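Local coordinates for protein alpha-2,3-sialyltransferase (Campylobacter jejuni, PDB 2P2V) that probably transfers sialic acid from CMP-sialic acid to a galactose acceptor in alpha-2,3 linkage, this chain being the presumed catalytic part of a longer membrane enzyme, at residues 54-59 with 248-253. Numbering follows the deposited sequence.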
# COMPACT_ATOMS: atom_id res chain seq x y z
N GLU A 54 31.93 -13.86 -22.01
CA GLU A 54 32.29 -15.01 -22.85
C GLU A 54 32.81 -14.59 -24.21
O GLU A 54 32.26 -13.69 -24.85
CB GLU A 54 31.10 -15.99 -23.01
CG GLU A 54 29.95 -15.46 -23.85
CD GLU A 54 28.76 -16.40 -23.91
OE1 GLU A 54 28.83 -17.45 -23.23
OE2 GLU A 54 27.76 -16.11 -24.63
N ASP A 55 33.88 -15.26 -24.66
CA ASP A 55 34.55 -14.94 -25.94
C ASP A 55 33.88 -15.65 -27.13
O ASP A 55 34.09 -15.30 -28.29
CB ASP A 55 36.05 -15.27 -25.83
CG ASP A 55 36.34 -16.76 -25.61
OD1 ASP A 55 35.73 -17.41 -24.73
OD2 ASP A 55 37.21 -17.29 -26.33
N LYS A 56 33.06 -16.65 -26.83
CA LYS A 56 32.30 -17.32 -27.88
C LYS A 56 30.90 -17.50 -27.37
O LYS A 56 30.65 -17.46 -26.17
CB LYS A 56 32.90 -18.71 -28.22
CG LYS A 56 34.41 -18.68 -28.52
CD LYS A 56 34.96 -20.06 -28.83
CE LYS A 56 36.43 -19.92 -29.21
NZ LYS A 56 37.03 -21.27 -29.38
N TYR A 57 29.98 -17.75 -28.28
CA TYR A 57 28.62 -18.00 -27.88
C TYR A 57 28.45 -19.42 -27.38
O TYR A 57 27.81 -20.23 -28.07
CB TYR A 57 27.66 -17.73 -29.03
CG TYR A 57 27.50 -16.25 -29.35
CD1 TYR A 57 26.81 -15.39 -28.46
CD2 TYR A 57 28.04 -15.71 -30.52
CE1 TYR A 57 26.65 -14.05 -28.74
CE2 TYR A 57 27.90 -14.35 -30.81
CZ TYR A 57 27.19 -13.53 -29.92
OH TYR A 57 27.03 -12.22 -30.20
N TYR A 58 28.96 -19.70 -26.18
CA TYR A 58 28.92 -21.10 -25.64
C TYR A 58 27.54 -21.72 -25.52
O TYR A 58 27.41 -22.96 -25.53
CB TYR A 58 29.71 -21.25 -24.35
CG TYR A 58 31.18 -20.91 -24.54
CD1 TYR A 58 32.06 -21.82 -25.20
CD2 TYR A 58 31.71 -19.70 -24.07
CE1 TYR A 58 33.43 -21.50 -25.38
CE2 TYR A 58 33.07 -19.39 -24.25
CZ TYR A 58 33.92 -20.30 -24.90
OH TYR A 58 35.25 -19.97 -25.07
N LEU A 59 26.49 -20.90 -25.41
CA LEU A 59 25.13 -21.42 -25.40
C LEU A 59 24.22 -20.72 -26.42
O LEU A 59 23.00 -20.74 -26.30
CB LEU A 59 24.55 -21.36 -23.98
CG LEU A 59 24.99 -22.50 -23.07
CD1 LEU A 59 24.42 -22.28 -21.69
CD2 LEU A 59 24.47 -23.85 -23.65
N PHE A 248 26.29 -28.98 -32.10
CA PHE A 248 26.20 -27.58 -31.78
C PHE A 248 27.13 -26.81 -32.65
O PHE A 248 28.27 -27.24 -32.87
CB PHE A 248 26.59 -27.40 -30.32
CG PHE A 248 26.34 -26.03 -29.79
CD1 PHE A 248 25.06 -25.63 -29.44
CD2 PHE A 248 27.39 -25.14 -29.63
CE1 PHE A 248 24.84 -24.34 -28.95
CE2 PHE A 248 27.17 -23.87 -29.12
CZ PHE A 248 25.89 -23.49 -28.79
N THR A 249 26.68 -25.66 -33.14
CA THR A 249 27.59 -24.75 -33.84
C THR A 249 28.09 -23.70 -32.87
O THR A 249 27.35 -22.80 -32.46
CB THR A 249 26.94 -24.08 -35.09
OG1 THR A 249 26.46 -25.08 -35.99
CG2 THR A 249 27.97 -23.20 -35.84
N LEU A 250 29.35 -23.80 -32.52
CA LEU A 250 29.96 -22.86 -31.63
C LEU A 250 30.48 -21.67 -32.41
O LEU A 250 31.45 -21.78 -33.17
CB LEU A 250 31.07 -23.53 -30.83
CG LEU A 250 31.82 -22.64 -29.86
CD1 LEU A 250 30.84 -22.04 -28.82
CD2 LEU A 250 32.93 -23.39 -29.18
N GLU A 251 29.85 -20.51 -32.20
CA GLU A 251 30.14 -19.29 -32.94
C GLU A 251 31.03 -18.34 -32.15
O GLU A 251 30.87 -18.17 -30.94
CB GLU A 251 28.83 -18.60 -33.32
CG GLU A 251 28.95 -17.43 -34.29
CD GLU A 251 27.66 -16.63 -34.43
OE1 GLU A 251 26.56 -17.23 -34.21
OE2 GLU A 251 27.74 -15.42 -34.77
N ASN A 252 32.00 -17.71 -32.83
CA ASN A 252 32.81 -16.70 -32.17
C ASN A 252 32.06 -15.39 -32.02
O ASN A 252 31.09 -15.12 -32.74
CB ASN A 252 34.15 -16.48 -32.89
CG ASN A 252 35.25 -17.41 -32.39
OD1 ASN A 252 35.16 -18.64 -32.53
ND2 ASN A 252 36.29 -16.82 -31.77
N LYS A 253 32.50 -14.59 -31.07
CA LYS A 253 31.98 -13.24 -30.92
C LYS A 253 32.73 -12.32 -31.90
O LYS A 253 33.97 -12.39 -32.02
CB LYS A 253 32.20 -12.76 -29.48
CG LYS A 253 31.43 -13.53 -28.40
CD LYS A 253 30.18 -12.81 -27.98
CE LYS A 253 29.76 -13.17 -26.61
NZ LYS A 253 29.95 -12.04 -25.64
O HOH W 1 27.20 -20.72 -30.83
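Lys253 reaches across Asp55 and Tyr57 to the backbone of Glu54. Its CB and CG lie against the carbonyl of Asp55, Lys253 CG 3.2 Å from Asp55 O, the same oxygen that accepts a bond from Lys253 N (3.3 Å). A bend at chi2 (-100°) then carries the chain over the Tyr57 ring: Lys253 CD sits above one face, 3.9 Å from the ring centroid and displaced toward the rim, as a CH-pi contact, with the aliphatic chain crossing the tyrosine at about a right angle. Lys253 CE lies against Glu54 O (3.1 Å), with Glu54 CG beside it. A second bend, chi4 111°, turns Lys253 NZ to Glu54 O for a weak hydrogen bond of 2.9 Å, and Tyr52 O offers another weak one. The Glu54 carboxylate is engaged by Arg47 and Tyr89, its OE2 staying 4.7 Å from Lys253 NZ, where opposite charges may still attract.

Farther along, Tyr57 N gives Glu251 O a short, nearly straight bond (2.8 Å, 166°). One water ties the backbones together next to it, donating to Tyr57 O and Thr249 O and accepting from Glu251 N. Leu250 CD1 touches both Tyr57 O and Tyr58 CD1, while the Phe248 ring presents its edge to Tyr57 O and stacks on Tyr36. The Tyr57 hydroxyl reaches past the contact to Glu88 O.

Tyr57 is the centre of an inverse gamma turn, closed by Tyr58 N to Lys56 O. Lys56 and Asn252 form a single beta bridge, a non-hydrogen-bonded pair between the two backbone bonds: an extended segment before helix 268-283 runs antiparallel alongside the loop joining parallel strands 44-48 and 62-68, at the periphery of the nucleotide-sugar-binding alpha/beta fold.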